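Local coordinates for surface-associated protein CshA (Streptococcus gordonii, PDB 5L2D) that binds host fibronectin as a cell-wall-anchored streptococcal adhesin, the part here being its non-repetitive domain 2, at residues D26-K31 / T43-K47. Residues are numbered along the deposited sequence; the frame is centred on the assembly and turned at random.
Sequences DTASMK and TVFKK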
ATOM      1  N   ASP A  26      10.078 -16.608  -2.191  1.00 91.98           N
ATOM      2  CA  ASP A  26      10.023 -18.053  -2.126  1.00 84.39           C
ATOM      3  C   ASP A  26       8.938 -18.671  -2.976  1.00 80.85           C
ATOM      4  O   ASP A  26       7.895 -19.020  -2.483  1.00 70.05           O
ATOM      5  CB  ASP A  26       9.837 -18.479  -0.681  1.00 88.30           C
ATOM      6  CG  ASP A  26       9.673 -19.954  -0.536  1.00 98.95           C
ATOM      7  OD1 ASP A  26       9.978 -20.677  -1.495  1.00102.11           O
ATOM      8  OD2 ASP A  26       9.235 -20.399   0.538  1.00 96.96           O
ATOM      9  N   THR A  27       9.212 -18.824  -4.258  1.00 77.34           N
ATOM     10  CA  THR A  27       8.267 -19.392  -5.196  1.00 80.60           C
ATOM     11  C   THR A  27       7.695 -20.744  -4.824  1.00 86.72           C
ATOM     12  O   THR A  27       6.727 -21.186  -5.415  1.00 79.72           O
ATOM     13  CB  THR A  27       8.923 -19.575  -6.549  1.00 83.89           C
ATOM     14  OG1 THR A  27      10.335 -19.555  -6.373  1.00 83.04           O
ATOM     15  CG2 THR A  27       8.546 -18.471  -7.445  1.00 91.31           C
ATOM     16  N   ALA A  28       8.296 -21.415  -3.860  1.00 85.80           N
ATOM     17  CA  ALA A  28       7.797 -22.710  -3.458  1.00 82.40           C
ATOM     18  C   ALA A  28       6.521 -22.529  -2.686  1.00 81.29           C
ATOM     19  O   ALA A  28       5.750 -23.444  -2.531  1.00 74.80           O
ATOM     20  CB  ALA A  28       8.818 -23.418  -2.611  1.00 77.55           C
ATOM     21  N   SER A  29       6.304 -21.329  -2.191  1.00 83.61           N
ATOM     22  CA  SER A  29       5.119 -21.056  -1.427  1.00 82.85           C
ATOM     23  C   SER A  29       4.106 -20.338  -2.266  1.00 74.80           C
ATOM     24  O   SER A  29       2.980 -20.184  -1.869  1.00 63.96           O
ATOM     25  CB  SER A  29       5.476 -20.220  -0.216  1.00 80.69           C
ATOM     26  OG  SER A  29       6.682 -20.667   0.350  1.00 83.71           O
ATOM     27  N   MET A  30       4.511 -19.898  -3.443  1.00 77.22           N
ATOM     28  CA  MET A  30       3.604 -19.190  -4.323  1.00 73.40           C
ATOM     29  C   MET A  30       2.984 -20.061  -5.377  1.00 70.43           C
ATOM     30  O   MET A  30       3.548 -21.037  -5.809  1.00 78.56           O
ATOM     31  CB  MET A  30       4.315 -18.041  -5.001  1.00 69.55           C
ATOM     32  CG  MET A  30       5.206 -17.257  -4.085  1.00 73.07           C
ATOM     33  SD  MET A  30       4.373 -15.847  -3.391  1.00 75.60           S
ATOM     34  CE  MET A  30       3.290 -15.395  -4.704  1.00 75.32           C
ATOM     35  N   LYS A  31       1.800 -19.680  -5.795  1.00 72.26           N
ATOM     36  CA  LYS A  31       1.077 -20.399  -6.833  1.00 70.73           C
ATOM     37  C   LYS A  31       0.278 -19.422  -7.648  1.00 66.42           C
ATOM     38  O   LYS A  31      -0.130 -18.388  -7.161  1.00 74.33           O
ATOM     39  CB  LYS A  31       0.128 -21.425  -6.244  1.00 78.50           C
ATOM     40  CG  LYS A  31       0.806 -22.602  -5.572  1.00 92.80           C
ATOM     41  CD  LYS A  31      -0.170 -23.755  -5.362  1.00103.14           C
ATOM     42  CE  LYS A  31      -0.175 -24.727  -6.533  1.00103.40           C
ATOM     43  NZ  LYS A  31       0.894 -25.751  -6.343  1.00107.37           N
ATOM     44  N   THR A  43      -3.431 -15.070  -7.963  1.00 56.91           N
ATOM     45  CA  THR A  43      -2.140 -15.414  -7.388  1.00 59.31           C
ATOM     46  C   THR A  43      -2.173 -15.550  -5.851  1.00 62.32           C
ATOM     47  O   THR A  43      -2.759 -14.718  -5.177  1.00 62.17           O
ATOM     48  CB  THR A  43      -1.140 -14.317  -7.750  1.00 61.70           C
ATOM     49  OG1 THR A  43      -0.887 -14.324  -9.173  1.00 62.03           O
ATOM     50  CG2 THR A  43       0.146 -14.499  -6.996  1.00 58.85           C
ATOM     51  N   VAL A  44      -1.502 -16.587  -5.331  1.00 62.18           N
ATOM     52  CA  VAL A  44      -1.670 -17.101  -3.965  1.00 60.45           C
ATOM     53  C   VAL A  44      -0.344 -17.393  -3.316  1.00 63.57           C
ATOM     54  O   VAL A  44       0.447 -18.170  -3.848  1.00 74.10           O
ATOM     55  CB  VAL A  44      -2.371 -18.511  -3.928  1.00 63.72           C
ATOM     56  CG1 VAL A  44      -2.094 -19.245  -2.628  1.00 65.98           C
ATOM     57  CG2 VAL A  44      -3.881 -18.437  -4.097  1.00 63.00           C
ATOM     58  N   PHE A  45      -0.162 -16.872  -2.111  1.00 60.97           N
ATOM     59  CA  PHE A  45       0.947 -17.252  -1.234  1.00 58.23           C
ATOM     60  C   PHE A  45       0.412 -18.105  -0.086  1.00 56.06           C
ATOM     61  O   PHE A  45      -0.496 -17.676   0.603  1.00 56.72           O
ATOM     62  CB  PHE A  45       1.603 -15.976  -0.655  1.00 54.20           C
ATOM     63  CG  PHE A  45       2.529 -16.225   0.514  1.00 50.72           C
ATOM     64  CD1 PHE A  45       3.855 -16.558   0.307  1.00 53.14           C
ATOM     65  CD2 PHE A  45       2.079 -16.098   1.820  1.00 54.53           C
ATOM     66  CE1 PHE A  45       4.712 -16.779   1.378  1.00 54.64           C
ATOM     67  CE2 PHE A  45       2.932 -16.304   2.906  1.00 53.79           C
ATOM     68  CZ  PHE A  45       4.250 -16.655   2.680  1.00 55.87           C
ATOM     69  N   LYS A  46       0.994 -19.274   0.169  1.00 57.50           N
ATOM     70  CA  LYS A  46       0.480 -20.159   1.230  1.00 55.22           C
ATOM     71  C   LYS A  46       1.627 -20.848   1.936  1.00 56.40           C
ATOM     72  O   LYS A  46       2.450 -21.509   1.284  1.00 54.99           O
ATOM     73  CB  LYS A  46      -0.505 -21.142   0.635  1.00 52.59           C
ATOM     74  CG  LYS A  46      -1.286 -21.913   1.664  1.00 66.83           C
ATOM     75  CD  LYS A  46      -0.959 -23.414   1.590  1.00 81.22           C
ATOM     76  CE  LYS A  46      -2.068 -24.323   2.148  1.00 84.14           C
ATOM     77  NZ  LYS A  46      -3.367 -24.254   1.409  1.00 75.26           N
ATOM     78  N   LYS A  47       1.722 -20.665   3.258  1.00 56.93           N
ATOM     79  CA  LYS A  47       2.876 -21.166   3.991  1.00 60.06           C
ATOM     80  C   LYS A  47       2.582 -21.437   5.441  1.00 64.13           C
ATOM     81  O   LYS A  47       1.874 -20.662   6.092  1.00 61.02           O
ATOM     82  CB  LYS A  47       4.026 -20.161   3.911  1.00 70.31           C
ATOM     83  CG  LYS A  47       5.361 -20.612   4.508  1.00 75.85           C
ATOM     84  CD  LYS A  47       6.342 -19.444   4.578  1.00 90.80           C
ATOM     85  CE  LYS A  47       7.781 -19.815   4.253  1.00101.45           C
ATOM     86  NZ  LYS A  47       8.397 -20.534   5.398  1.00 96.44           N
TER
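Met30 faces Phe45 as an antiparallel non-hydrogen-bonded pair, their CA atoms 4.5 Å apart, and beside it Lys31 and Val44 form a hydrogen-bonded pair, closed by Lys31 N to Val44 O at 2.8 Å and Val44 N to Lys31 O at 2.9 Å. A further backbone bond, Lys46 N to Ser29 O, is nearly straight at the hydrogen (163°) and continues the bonding one residue ahead of strand 30-31. Of the side chains, Met30 and Phe45 share one face of the sheet. Met30 chi1 and chi2 (-94°) bring SD to the ring edge, 3.8 Å from Phe45 CD1; the line from SD to the ring centroid lies 80° off the ring normal, which defines an edge-on Met-aromatic contact. The bend at chi3 sends CE toward Thr43 CG2, and Phe39 and Val22 add apolar cover to Met30 and Phe45 respectively. Ser29 CB lies 3.9 Å from Phe45 CE1. Its OG donates to Asp26 OD2, arriving from above the carboxylate plane. Asp26 OD1 accepts from Ala28 N at 3.0 Å, an Asx turn, so both carboxylate oxygens brace the turn leading into the strand. The Asp26 and Lys47 side chains cross at about a right angle, Lys47 CE lying 4.0 Å from Asp26 OD2, while NZ stays 4.9 Å from it: too far for a salt bridge, though the opposite charges probably attract weakly. Strand 30-31 pairs with 44-50, whose other side is bonded to 53-61. Backbone bonds thus set the register, sulfur and ring pack on the buried face, and the carboxylate holds the turn.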